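Local coordinates for protein L-talarate/galactarate dehydratase (Salmonella typhimurium, PDB 2PP0) that dehydrates both L-talarate and galactarate to 5-keto-4-deoxy-D-glucarate with the help of a magnesium ion, and interconverts the two acid sugars by epimerization, at residues L33-L38 with T388-E393; D46-T51 with N228-R233; L291-D296 with A319-K324; T24-E29 with I67-G72. All coordinates share one frame; numbering follows the deposited sequence.

Contact 1. Residues L33-L38 with T388-E393; sequences LSLAFL and TQLTCE
A classic beta bulge interrupts the antiparallel pairing here: two residues, Gln389 and Leu390, stand opposite the single Leu35, whose carbonyl O takes two backbone N-H groups, Gln389 N at 2.8 Å and Leu390 N at 3.2 Å. The register slips by one residue, and Ala36 comes to lie opposite Thr388. On the regular side of the bulge a second carbonyl is also doubly gripped. Leu33 O accepts from Cys392 N and from the hydroxyl of Thr391, whose OG1 comes within 2.9 Å of it, tilted from the carbonyl plane. OG1 gets there by standing anti to the backbone N of Thr391 (chi1 -174°), which turns it toward the partner strand. Ser34 and Thr388, on the same face as Thr391, share a water between OG and OG1, and Thr388 OG1 also bonds to Ala384 O. The other face is apolar: Leu35 and Leu390 run side by side, CD2 to CD1 at 3.8 Å, while Cys392 SG rests on Leu33 CB. Beyond the bulge the Gln389 side chain crosses that of Phe37 at about a right angle, OE1 3.2 Å from CD2. The face formed by Leu33, Leu35 and Cys392 packs on helix 86-96, with strand 57-69 hydrogen-bonded along the far edge of 28-40 and 388-395 outermost within the chain.

Contact 2. Residues D46-T51 with N228-R233; sequences DAKVLT and NQQWDR. With GOL (glycerol), chain E.
The substrate pocket of enolase-superfamily enzymes forms between a capping domain and a barrel, and this contact lies on that seam: Asp46, Ala47 and Lys48 from the cap and Asn228 from the barrel all bind substrate. The carboxylate of Asp46 and the amide of Asn228 are stacked, their planes 29° apart, with Asp46 CB 3.5 Å from Asn228 ND2. Two small molecules span the seam. A water accepts from both Ala47 N and Asn228 ND2. The O3 hydroxyl of a glycerol, probably left from crystallisation, sits 2.8 Å from Asp46 OD2 and 3.0 Å from Asn228 OD1; the same glycerol bonds to Lys82, Lys197 and His328. Asp46 also serves as N-cap of helix 47-50, since its chi1 of 48° swings OD1 back to accept from Lys48 N at 2.8 Å. The lysine chain, bent at chi3 and chi4, returns its NZ to the syn lone pairs of both carboxylate oxygens, 2.7 Å from OD2, and brings its CG close to Asn228 O. Farther out, Gln230 packs CG against Ala47 CB at 3.3 Å. With OD1 taking two donors and NZ also bonded to Gln54, the carboxylate's rotation is probably fixed while OD2 meets the glycerol hydroxyl, an arrangement consistent with holding a polyhydroxylated acid between cap and barrel.

Contact 3. Residues L291-D296 with A319-K324; sequences LGNASD and AKHGRK
Arg323 reaches across to the turn that follows helix 283-291, and its polar contacts dominate this join. Its guanidinium lies under Ser295 O, which stands 3.2 Å above one face, and the adjoining CD is 3.3 Å from the same oxygen; the approach is over the plane, so Ser295 O is not bonded to NE. The bend at chi2 (-57°) helps place the group beside Ser295 O. Water mediates the link to Asp296: it accepts from Arg323 NH1 at 2.8 Å and donates to Asp296 OD1 at 3.3 Å, spanning two opposite charges that stay 4.1 Å apart between those same atoms. Asp296 OD2 is held instead by Ile274 N. The direct backbone bond runs from Lys324 N to Asp296 O, 3.0 Å long. Van der Waals contact is slight: Leu291 CD2 lies 3.8 Å from His321 NE2. Both segments leave their helices through Schellman motifs, with Asn293 and Gly322 at positive phi. These turns lead from helices 283-291 and 308-320 into the adjacent parallel strands 297-298 and 324-325 of the barrel, where Lys324 continues the pairing with Val298.

Contact 4. Residues T24-E29 with I67-G72; sequences TGDRIE and IRSRDG
Asp26 and the type I turn from Ser69 to Gly72 meet where, in the antiparallel sheet of the N-terminal domain, strand 28-40 begins and strand 57-69 ends. From the Asp26 backbone the CB atom passes 3.6 Å from Asp71 OD2, and CG stands anti to the backbone N (chi1 -159°), carrying the carboxylate into the turn. There CG rests against Ser69 CB. OD1 takes Asp71 N at 3.0 Å and Arg27 N at 2.6 Å, the two donors arriving from opposite faces of the carboxylate plane. OD2 receives the Ser69 hydroxyl on its syn side, somewhat out of the carboxylate plane, and also forms a salt bridge with Arg146. The Asp71 carboxylate stacks on that of Asp26, and the like charges are probably eased by Arg146 and by Arg70, which grips Asp71 side-on through NE and NH2. CB and CG of Arg70 in turn touch Glu29 OE2. Backbone bonds flank the Ile28 and Ser69 pair, Arg70 N to Arg27 O and Glu29 N to Arg68 O. Ile28 and Ile67 both pack against helix 127-146, with Ile28 CG2 3.6 Å from Ile67 CG2.

In the fold
Contacts 1 and 4 share strand 28-40 and one antiparallel sheet, pairing it with 388-395 in the first and with 57-69 in the second; their centres are about 23 Å apart. Both are partly buried and rely on backbone bonds, but contact 1 has a bulge and an apolar face, whereas contact 4 gathers carboxylates and arginines at the strand ends. Contact 3 is a surface contact between helix-ending turns of the barrel, built on one arginine, a water and a single backbone bond. Contact 2, partly buried, joins cap to barrel at the substrate site, where a water and a glycerol lie between the two segments. It lies about 47 Å from contact 4, centre to centre, across the chain's middle.

Contact 1. Residues L33-L38 with T388-E393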
loop_
_atom_site.group_PDB
_atom_site.type_symbol
_atom_site.label_atom_id
_atom_site.label_comp_id
_atom_site.label_asym_id
_atom_site.label_seq_id
_atom_site.Cartn_x
_atom_site.Cartn_y
_atom_site.Cartn_z
ATOM N N LEU B 33 -16.079 -7.054 -21.433
ATOM C CA LEU B 33 -16.942 -6.904 -20.270
ATOM C C LEU B 33 -18.157 -7.797 -20.442
ATOM O O LEU B 33 -18.665 -7.959 -21.552
ATOM C CB LEU B 33 -17.391 -5.448 -20.126
ATOM C CG LEU B 33 -16.289 -4.384 -20.069
ATOM C CD1 LEU B 33 -16.923 -3.005 -19.977
ATOM C CD2 LEU B 33 -15.375 -4.635 -18.874
ATOM N N SER B 34 -18.616 -8.385 -19.345
ATOM C CA SER B 34 -19.777 -9.257 -19.386
ATOM C C SER B 34 -20.730 -8.979 -18.234
ATOM O O SER B 34 -20.303 -8.636 -17.127
ATOM C CB SER B 34 -19.348 -10.728 -19.318
ATOM O OG SER B 34 -18.560 -11.096 -20.438
ATOM N N LEU B 35 -22.026 -9.102 -18.510
ATOM C CA LEU B 35 -23.049 -8.933 -17.490
ATOM C C LEU B 35 -23.754 -10.274 -17.437
ATOM O O LEU B 35 -24.409 -10.679 -18.399
ATOM C CB LEU B 35 -24.058 -7.841 -17.861
ATOM C CG LEU B 35 -25.251 -7.776 -16.895
ATOM C CD1 LEU B 35 -24.742 -7.548 -15.475
ATOM C CD2 LEU B 35 -26.222 -6.661 -17.311
ATOM N N ALA B 36 -23.606 -10.973 -16.320
ATOM C CA ALA B 36 -24.232 -12.274 -16.165
ATOM C C ALA B 36 -25.129 -12.275 -14.945
ATOM O O ALA B 36 -25.011 -11.411 -14.077
ATOM C CB ALA B 36 -23.159 -13.357 -16.027
ATOM N N PHE B 37 -26.032 -13.243 -14.882
ATOM C CA PHE B 37 -26.924 -13.358 -13.747
ATOM C C PHE B 37 -26.872 -14.753 -13.155
ATOM O O PHE B 37 -27.137 -15.752 -13.829
ATOM C CB PHE B 37 -28.348 -12.981 -14.151
ATOM C CG PHE B 37 -28.554 -11.500 -14.290
ATOM C CD1 PHE B 37 -28.816 -10.715 -13.171
ATOM C CD2 PHE B 37 -28.429 -10.880 -15.528
ATOM C CE1 PHE B 37 -28.948 -9.335 -13.285
ATOM C CE2 PHE B 37 -28.558 -9.498 -15.653
ATOM C CZ PHE B 37 -28.817 -8.726 -14.529
ATOM N N LEU B 38 -26.504 -14.798 -11.883
ATOM C CA LEU B 38 -26.389 -16.028 -11.123
ATOM C C LEU B 38 -27.737 -16.283 -10.459
ATOM O O LEU B 38 -28.155 -15.532 -9.578
ATOM C CB LEU B 38 -25.300 -15.855 -10.066
ATOM C CG LEU B 38 -25.038 -16.968 -9.058
ATOM C CD1 LEU B 38 -24.386 -18.136 -9.768
ATOM C CD2 LEU B 38 -24.129 -16.451 -7.950
ATOM N N THR B 388 -24.199 -15.414 -19.088
ATOM C CA THR B 388 -23.941 -14.063 -19.568
ATOM C C THR B 388 -25.111 -13.601 -20.438
ATOM O O THR B 388 -25.510 -14.302 -21.370
ATOM C CB THR B 388 -22.641 -14.008 -20.392
ATOM O OG1 THR B 388 -21.524 -14.296 -19.539
ATOM C CG2 THR B 388 -22.457 -12.638 -21.015
ATOM N N GLN B 389 -25.661 -12.430 -20.125
ATOM C CA GLN B 389 -26.778 -11.891 -20.892
ATOM C C GLN B 389 -26.330 -10.788 -21.835
ATOM O O GLN B 389 -26.886 -10.626 -22.914
ATOM C CB GLN B 389 -27.871 -11.368 -19.954
ATOM C CG GLN B 389 -28.763 -12.472 -19.389
ATOM C CD GLN B 389 -29.776 -11.955 -18.382
ATOM O OE1 GLN B 389 -30.055 -10.756 -18.320
ATOM N NE2 GLN B 389 -30.343 -12.865 -17.594
ATOM N N LEU B 390 -25.316 -10.033 -21.428
ATOM C CA LEU B 390 -24.789 -8.950 -22.252
ATOM C C LEU B 390 -23.268 -9.007 -22.235
ATOM O O LEU B 390 -22.671 -9.447 -21.257
ATOM C CB LEU B 390 -25.244 -7.587 -21.707
ATOM C CG LEU B 390 -26.736 -7.233 -21.748
ATOM C CD1 LEU B 390 -26.989 -5.943 -20.974
ATOM C CD2 LEU B 390 -27.186 -7.078 -23.195
ATOM N N THR B 391 -22.644 -8.564 -23.320
ATOM C CA THR B 391 -21.186 -8.540 -23.396
ATOM C C THR B 391 -20.755 -7.547 -24.465
ATOM O O THR B 391 -21.539 -7.201 -25.350
ATOM C CB THR B 391 -20.612 -9.943 -23.723
ATOM O OG1 THR B 391 -19.181 -9.899 -23.645
ATOM C CG2 THR B 391 -21.021 -10.384 -25.120
ATOM N N CYS B 392 -19.522 -7.062 -24.357
ATOM C CA CYS B 392 -18.969 -6.124 -25.328
ATOM C C CYS B 392 -17.449 -6.220 -25.295
ATOM O O CYS B 392 -16.871 -6.630 -24.293
ATOM C CB CYS B 392 -19.416 -4.688 -25.027
ATOM S SG CYS B 392 -18.969 -4.046 -23.398
ATOM N N GLU B 393 -16.804 -5.851 -26.396
ATOM C CA GLU B 393 -15.352 -5.921 -26.473
ATOM C C GLU B 393 -14.738 -4.665 -27.063
ATOM O O GLU B 393 -15.377 -3.941 -27.832
ATOM C CB GLU B 393 -14.939 -7.147 -27.292
ATOM C CG GLU B 393 -15.286 -8.458 -26.612
ATOM C CD GLU B 393 -14.961 -9.665 -27.464
ATOM O OE1 GLU B 393 -13.988 -9.595 -28.241
ATOM O OE2 GLU B 393 -15.666 -10.687 -27.342
HETATM O O HOH W 1 -18.858 -13.837 -20.531
#

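Contact 2. Residues D46-T51 with N228-R233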
loop_
_atom_site.group_PDB
_atom_site.type_symbol
_atom_site.label_atom_id
_atom_site.label_comp_id
_atom_site.label_asym_id
_atom_site.label_seq_id
_atom_site.Cartn_x
_atom_site.Cartn_y
_atom_site.Cartn_z
ATOM N N ASP B 46 -33.011 -11.848 4.349
ATOM C CA ASP B 46 -32.464 -11.568 5.670
ATOM C C ASP B 46 -33.470 -10.645 6.361
ATOM O O ASP B 46 -34.624 -10.555 5.934
ATOM C CB ASP B 46 -31.089 -10.883 5.570
ATOM C CG ASP B 46 -31.071 -9.721 4.580
ATOM O OD1 ASP B 46 -32.057 -8.961 4.501
ATOM O OD2 ASP B 46 -30.050 -9.555 3.882
ATOM N N ALA B 47 -33.045 -9.952 7.412
ATOM C CA ALA B 47 -33.950 -9.056 8.128
ATOM C C ALA B 47 -34.501 -7.919 7.261
ATOM O O ALA B 47 -35.571 -7.378 7.549
ATOM C CB ALA B 47 -33.254 -8.483 9.356
ATOM N N LYS B 48 -33.776 -7.549 6.212
ATOM C CA LYS B 48 -34.220 -6.471 5.328
ATOM C C LYS B 48 -35.535 -6.831 4.640
ATOM O O LYS B 48 -36.332 -5.952 4.299
ATOM C CB LYS B 48 -33.148 -6.167 4.276
ATOM C CG LYS B 48 -31.856 -5.606 4.861
ATOM C CD LYS B 48 -30.848 -5.242 3.776
ATOM C CE LYS B 48 -30.097 -6.458 3.236
ATOM N NZ LYS B 48 -30.947 -7.432 2.492
ATOM N N VAL B 49 -35.752 -8.128 4.438
ATOM C CA VAL B 49 -36.967 -8.615 3.801
ATOM C C VAL B 49 -38.084 -8.786 4.833
ATOM O O VAL B 49 -39.224 -8.396 4.586
ATOM C CB VAL B 49 -36.732 -9.975 3.103
ATOM C CG1 VAL B 49 -38.030 -10.466 2.464
ATOM C CG2 VAL B 49 -35.635 -9.843 2.058
ATOM N N LEU B 50 -37.751 -9.361 5.987
ATOM C CA LEU B 50 -38.738 -9.583 7.042
ATOM C C LEU B 50 -39.291 -8.305 7.665
ATOM O O LEU B 50 -40.325 -8.339 8.326
ATOM C CB LEU B 50 -38.160 -10.484 8.139
ATOM C CG LEU B 50 -38.280 -11.992 7.886
ATOM C CD1 LEU B 50 -37.476 -12.381 6.652
ATOM C CD2 LEU B 50 -37.799 -12.758 9.111
ATOM N N THR B 51 -38.606 -7.182 7.464
ATOM C CA THR B 51 -39.077 -5.906 7.997
ATOM C C THR B 51 -39.807 -5.136 6.897
ATOM O O THR B 51 -40.327 -4.043 7.130
ATOM C CB THR B 51 -37.917 -5.029 8.513
ATOM O OG1 THR B 51 -37.025 -4.728 7.430
ATOM C CG2 THR B 51 -37.166 -5.741 9.634
ATOM N N ASN B 228 -28.316 -6.928 9.799
ATOM C CA ASN B 228 -28.511 -6.228 8.536
ATOM C C ASN B 228 -29.234 -4.879 8.678
ATOM O O ASN B 228 -30.168 -4.580 7.926
ATOM C CB ASN B 228 -29.262 -7.130 7.546
ATOM C CG ASN B 228 -28.346 -8.154 6.876
ATOM O OD1 ASN B 228 -27.576 -7.819 5.973
ATOM N ND2 ASN B 228 -28.416 -9.395 7.327
ATOM N N GLN B 229 -28.786 -4.080 9.647
ATOM C CA GLN B 229 -29.314 -2.734 9.907
ATOM C C GLN B 229 -30.755 -2.634 10.396
ATOM O O GLN B 229 -31.289 -1.525 10.484
ATOM C CB GLN B 229 -29.223 -1.874 8.642
ATOM C CG GLN B 229 -27.947 -2.001 7.820
ATOM C CD GLN B 229 -28.024 -1.177 6.550
ATOM O OE1 GLN B 229 -28.117 0.049 6.601
ATOM N NE2 GLN B 229 -27.996 -1.845 5.403
ATOM N N GLN B 230 -31.381 -3.751 10.746
ATOM C CA GLN B 230 -32.789 -3.697 11.128
ATOM C C GLN B 230 -33.230 -3.339 12.548
ATOM O O GLN B 230 -34.425 -3.368 12.837
ATOM C CB GLN B 230 -33.483 -4.991 10.688
ATOM C CG GLN B 230 -33.425 -5.224 9.176
ATOM C CD GLN B 230 -33.728 -3.972 8.361
ATOM O OE1 GLN B 230 -32.854 -3.436 7.674
ATOM N NE2 GLN B 230 -34.970 -3.499 8.432
ATOM N N TRP B 231 -32.303 -3.006 13.439
ATOM C CA TRP B 231 -32.715 -2.606 14.784
ATOM C C TRP B 231 -32.538 -1.105 14.923
ATOM O O TRP B 231 -31.739 -0.500 14.203
ATOM C CB TRP B 231 -31.862 -3.255 15.876
ATOM C CG TRP B 231 -32.026 -4.722 16.036
ATOM C CD1 TRP B 231 -33.183 -5.439 15.940
ATOM C CD2 TRP B 231 -31.003 -5.653 16.399
ATOM N NE1 TRP B 231 -32.944 -6.763 16.222
ATOM C CE2 TRP B 231 -31.613 -6.922 16.508
ATOM C CE3 TRP B 231 -29.627 -5.535 16.645
ATOM C CZ2 TRP B 231 -30.894 -8.073 16.856
ATOM C CZ3 TRP B 231 -28.910 -6.681 16.992
ATOM C CH2 TRP B 231 -29.548 -7.932 17.094
ATOM N N ASP B 232 -33.296 -0.500 15.835
ATOM C CA ASP B 232 -33.126 0.923 16.094
ATOM C C ASP B 232 -32.184 0.913 17.295
ATOM O O ASP B 232 -31.953 -0.144 17.881
ATOM C CB ASP B 232 -34.460 1.629 16.414
ATOM C CG ASP B 232 -35.191 1.035 17.610
ATOM O OD1 ASP B 232 -34.618 0.197 18.331
ATOM O OD2 ASP B 232 -36.361 1.426 17.832
ATOM N N ARG B 233 -31.631 2.061 17.660
ATOM C CA ARG B 233 -30.695 2.115 18.772
ATOM C C ARG B 233 -31.198 1.491 20.076
ATOM O O ARG B 233 -30.427 0.857 20.797
ATOM C CB ARG B 233 -30.270 3.559 19.024
ATOM C CG ARG B 233 -29.545 4.194 17.855
ATOM C CD ARG B 233 -29.081 5.586 18.224
ATOM N NE ARG B 233 -28.270 6.199 17.177
ATOM C CZ ARG B 233 -27.786 7.431 17.250
ATOM N NH1 ARG B 233 -28.036 8.174 18.323
ATOM N NH2 ARG B 233 -27.057 7.925 16.260
HETATM C C1 GOL E . -25.974 -10.271 1.287
HETATM O O1 GOL E . -24.661 -10.466 0.768
HETATM C C2 GOL E . -25.990 -10.603 2.779
HETATM O O2 GOL E . -25.352 -9.553 3.520
HETATM C C3 GOL E . -27.437 -10.778 3.236
HETATM O O3 GOL E . -27.559 -10.497 4.633
HETATM O O HOH W 2 -30.587 -10.436 8.726
#

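Contact 3. Residues L291-D296 with A319-K324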
loop_
_atom_site.group_PDB
_atom_site.type_symbol
_atom_site.label_atom_id
_atom_site.label_comp_id
_atom_site.label_asym_id
_atom_site.label_seq_id
_atom_site.Cartn_x
_atom_site.Cartn_y
_atom_site.Cartn_z
ATOM N N LEU B 291 -12.898 6.680 11.617
ATOM C CA LEU B 291 -12.524 7.842 12.419
ATOM C C LEU B 291 -13.541 8.071 13.539
ATOM O O LEU B 291 -13.230 8.697 14.553
ATOM C CB LEU B 291 -12.426 9.093 11.545
ATOM C CG LEU B 291 -11.305 9.100 10.506
ATOM C CD1 LEU B 291 -11.331 10.410 9.735
ATOM C CD2 LEU B 291 -9.954 8.911 11.203
ATOM N N GLY B 292 -14.752 7.554 13.352
ATOM C CA GLY B 292 -15.791 7.704 14.357
ATOM C C GLY B 292 -15.842 6.548 15.339
ATOM O O GLY B 292 -16.738 6.486 16.185
ATOM N N ASN B 293 -14.889 5.625 15.231
ATOM C CA ASN B 293 -14.829 4.474 16.133
ATOM C C ASN B 293 -16.133 3.672 16.149
ATOM O O ASN B 293 -16.588 3.201 17.194
ATOM C CB ASN B 293 -14.482 4.959 17.544
ATOM C CG ASN B 293 -13.108 5.603 17.609
ATOM O OD1 ASN B 293 -12.911 6.612 18.284
ATOM N ND2 ASN B 293 -12.151 5.017 16.909
ATOM N N ALA B 294 -16.710 3.500 14.967
ATOM C CA ALA B 294 -17.969 2.781 14.802
ATOM C C ALA B 294 -17.943 1.286 15.105
ATOM O O ALA B 294 -18.911 0.746 15.648
ATOM C CB ALA B 294 -18.489 2.997 13.383
ATOM N N SER B 295 -16.850 0.603 14.768
ATOM C CA SER B 295 -16.809 -0.836 14.990
ATOM C C SER B 295 -15.451 -1.453 15.320
ATOM O O SER B 295 -14.399 -0.882 15.033
ATOM C CB SER B 295 -17.385 -1.549 13.762
ATOM O OG SER B 295 -16.623 -1.238 12.600
ATOM N N ASP B 296 -15.512 -2.642 15.913
ATOM C CA ASP B 296 -14.339 -3.417 16.306
ATOM C C ASP B 296 -13.822 -4.204 15.101
ATOM O O ASP B 296 -12.619 -4.457 14.972
ATOM C CB ASP B 296 -14.728 -4.363 17.447
ATOM C CG ASP B 296 -15.294 -3.614 18.643
ATOM O OD1 ASP B 296 -14.519 -2.900 19.310
ATOM O OD2 ASP B 296 -16.511 -3.725 18.905
ATOM N N ALA B 319 -6.220 -1.113 10.137
ATOM C CA ALA B 319 -5.096 -1.665 10.889
ATOM C C ALA B 319 -4.464 -0.589 11.765
ATOM O O ALA B 319 -4.086 -0.847 12.906
ATOM C CB ALA B 319 -4.051 -2.244 9.925
ATOM N N LYS B 320 -4.351 0.617 11.221
ATOM C CA LYS B 320 -3.775 1.737 11.956
ATOM C C LYS B 320 -4.615 2.027 13.205
ATOM O O LYS B 320 -4.090 2.470 14.232
ATOM C CB LYS B 320 -3.713 2.978 11.058
ATOM C CG LYS B 320 -2.965 4.154 11.676
ATOM C CD LYS B 320 -2.899 5.361 10.740
ATOM C CE LYS B 320 -4.282 5.959 10.483
ATOM N NZ LYS B 320 -4.221 7.202 9.652
ATOM N N HIS B 321 -5.920 1.766 13.115
ATOM C CA HIS B 321 -6.826 1.994 14.234
ATOM C C HIS B 321 -7.020 0.757 15.105
ATOM O O HIS B 321 -7.917 0.718 15.947
ATOM C CB HIS B 321 -8.185 2.497 13.732
ATOM C CG HIS B 321 -8.200 3.959 13.406
ATOM N ND1 HIS B 321 -7.539 4.487 12.318
ATOM C CD2 HIS B 321 -8.752 5.010 14.058
ATOM C CE1 HIS B 321 -7.682 5.801 12.313
ATOM N NE2 HIS B 321 -8.413 6.143 13.359
ATOM N N GLY B 322 -6.183 -0.256 14.888
ATOM C CA GLY B 322 -6.251 -1.470 15.686
ATOM C C GLY B 322 -7.494 -2.326 15.558
ATOM O O GLY B 322 -7.798 -3.110 16.460
ATOM N N ARG B 323 -8.205 -2.206 14.439
ATOM C CA ARG B 323 -9.422 -2.980 14.219
ATOM C C ARG B 323 -9.145 -4.293 13.486
ATOM O O ARG B 323 -8.141 -4.425 12.788
ATOM C CB ARG B 323 -10.417 -2.164 13.386
ATOM C CG ARG B 323 -10.639 -0.747 13.870
ATOM C CD ARG B 323 -11.114 -0.712 15.315
ATOM N NE ARG B 323 -11.490 0.645 15.720
ATOM C CZ ARG B 323 -11.922 0.968 16.933
ATOM N NH1 ARG B 323 -12.029 0.035 17.871
ATOM N NH2 ARG B 323 -12.259 2.223 17.205
ATOM N N LYS B 324 -10.048 -5.255 13.641
ATOM C CA LYS B 324 -9.927 -6.542 12.962
ATOM C C LYS B 324 -10.609 -6.403 11.605
ATOM O O LYS B 324 -11.396 -5.474 11.387
ATOM C CB LYS B 324 -10.627 -7.648 13.758
ATOM C CG LYS B 324 -10.020 -7.962 15.123
ATOM C CD LYS B 324 -8.653 -8.621 14.997
ATOM C CE LYS B 324 -8.174 -9.156 16.346
ATOM N NZ LYS B 324 -9.137 -10.141 16.935
HETATM O O HOH W 3 -11.392 -2.675 18.363
#

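Contact 4. Residues T24-E29 with I67-G72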
loop_
_atom_site.group_PDB
_atom_site.type_symbol
_atom_site.label_atom_id
_atom_site.label_comp_id
_atom_site.label_asym_id
_atom_site.label_seq_id
_atom_site.Cartn_x
_atom_site.Cartn_y
_atom_site.Cartn_z
ATOM N N THR B 24 9.311 0.872 -22.933
ATOM C CA THR B 24 9.353 -0.590 -22.909
ATOM C C THR B 24 8.190 -1.299 -22.221
ATOM O O THR B 24 7.980 -2.493 -22.431
ATOM C CB THR B 24 10.663 -1.088 -22.252
ATOM O OG1 THR B 24 10.704 -0.668 -20.879
ATOM C CG2 THR B 24 11.869 -0.516 -22.980
ATOM N N GLY B 25 7.434 -0.577 -21.401
ATOM C CA GLY B 25 6.323 -1.190 -20.690
ATOM C C GLY B 25 5.250 -1.859 -21.537
ATOM O O GLY B 25 5.042 -1.505 -22.697
ATOM N N ASP B 26 4.566 -2.832 -20.938
ATOM C CA ASP B 26 3.496 -3.565 -21.599
ATOM C C ASP B 26 2.352 -2.595 -21.909
ATOM O O ASP B 26 2.339 -1.460 -21.424
ATOM C CB ASP B 26 3.000 -4.695 -20.688
ATOM C CG ASP B 26 2.279 -5.791 -21.452
ATOM O OD1 ASP B 26 2.026 -5.597 -22.662
ATOM O OD2 ASP B 26 1.963 -6.844 -20.845
ATOM N N ARG B 27 1.393 -3.045 -22.711
ATOM C CA ARG B 27 0.264 -2.213 -23.099
ATOM C C ARG B 27 -1.024 -3.018 -23.209
ATOM O O ARG B 27 -1.021 -4.147 -23.696
ATOM C CB ARG B 27 0.550 -1.547 -24.448
ATOM C CG ARG B 27 1.658 -0.512 -24.424
ATOM C CD ARG B 27 1.213 0.743 -23.694
ATOM N NE ARG B 27 2.183 1.828 -23.827
ATOM C CZ ARG B 27 3.323 1.905 -23.145
ATOM N NH1 ARG B 27 3.647 0.960 -22.271
ATOM N NH2 ARG B 27 4.136 2.937 -23.336
ATOM N N ILE B 28 -2.131 -2.442 -22.753
ATOM C CA ILE B 28 -3.413 -3.128 -22.845
ATOM C C ILE B 28 -3.868 -3.031 -24.304
ATOM O O ILE B 28 -3.768 -1.967 -24.914
ATOM C CB ILE B 28 -4.480 -2.470 -21.920
ATOM C CG1 ILE B 28 -4.082 -2.664 -20.448
ATOM C CG2 ILE B 28 -5.855 -3.087 -22.187
ATOM C CD1 ILE B 28 -4.958 -1.915 -19.446
ATOM N N GLU B 29 -4.357 -4.132 -24.870
ATOM C CA GLU B 29 -4.802 -4.101 -26.260
ATOM C C GLU B 29 -6.206 -4.650 -26.466
ATOM O O GLU B 29 -6.770 -4.507 -27.547
ATOM C CB GLU B 29 -3.830 -4.884 -27.158
ATOM C CG GLU B 29 -2.387 -4.397 -27.095
ATOM C CD GLU B 29 -1.530 -4.977 -28.205
ATOM O OE1 GLU B 29 -1.723 -6.165 -28.540
ATOM O OE2 GLU B 29 -0.658 -4.246 -28.729
ATOM N N ILE B 67 -9.030 -8.586 -19.381
ATOM C CA ILE B 67 -8.065 -7.701 -20.022
ATOM C C ILE B 67 -6.863 -8.502 -20.524
ATOM O O ILE B 67 -6.362 -9.381 -19.824
ATOM C CB ILE B 67 -7.552 -6.628 -19.015
ATOM C CG1 ILE B 67 -8.735 -5.867 -18.405
ATOM C CG2 ILE B 67 -6.605 -5.654 -19.712
ATOM C CD1 ILE B 67 -8.324 -4.853 -17.325
ATOM N N ARG B 68 -6.418 -8.205 -21.742
ATOM C CA ARG B 68 -5.263 -8.883 -22.324
ATOM C C ARG B 68 -4.258 -7.845 -22.789
ATOM O O ARG B 68 -4.627 -6.836 -23.390
ATOM C CB ARG B 68 -5.698 -9.789 -23.486
ATOM C CG ARG B 68 -6.286 -11.097 -22.994
ATOM C CD ARG B 68 -6.916 -11.940 -24.093
ATOM N NE ARG B 68 -7.511 -13.143 -23.516
ATOM C CZ ARG B 68 -6.813 -14.173 -23.036
ATOM N NH1 ARG B 68 -5.485 -14.162 -23.073
ATOM N NH2 ARG B 68 -7.444 -15.205 -22.489
ATOM N N SER B 69 -2.986 -8.088 -22.495
ATOM C CA SER B 69 -1.929 -7.150 -22.864
ATOM C C SER B 69 -1.151 -7.571 -24.111
ATOM O O SER B 69 -1.179 -8.730 -24.528
ATOM C CB SER B 69 -0.946 -6.992 -21.702
ATOM O OG SER B 69 -0.221 -8.196 -21.508
ATOM N N ARG B 70 -0.448 -6.606 -24.690
ATOM C CA ARG B 70 0.361 -6.834 -25.870
ATOM C C ARG B 70 1.361 -7.968 -25.636
ATOM O O ARG B 70 1.534 -8.836 -26.489
ATOM C CB ARG B 70 1.123 -5.554 -26.215
ATOM C CG ARG B 70 2.084 -5.679 -27.385
ATOM C CD ARG B 70 3.064 -4.528 -27.356
ATOM N NE ARG B 70 3.907 -4.593 -26.164
ATOM C CZ ARG B 70 4.692 -3.606 -25.746
ATOM N NH1 ARG B 70 4.744 -2.469 -26.425
ATOM N NH2 ARG B 70 5.425 -3.754 -24.651
ATOM N N ASP B 71 2.006 -7.970 -24.472
ATOM C CA ASP B 71 3.007 -8.988 -24.175
ATOM C C ASP B 71 2.483 -10.339 -23.708
ATOM O O ASP B 71 3.223 -11.125 -23.115
ATOM C CB ASP B 71 4.035 -8.438 -23.183
ATOM C CG ASP B 71 4.761 -7.216 -23.726
ATOM O OD1 ASP B 71 4.838 -7.082 -24.968
ATOM O OD2 ASP B 71 5.260 -6.394 -22.926
ATOM N N GLY B 72 1.207 -10.602 -23.968
ATOM C CA GLY B 72 0.630 -11.892 -23.628
ATOM C C GLY B 72 0.062 -12.158 -22.251
ATOM O O GLY B 72 -0.255 -13.308 -21.927
#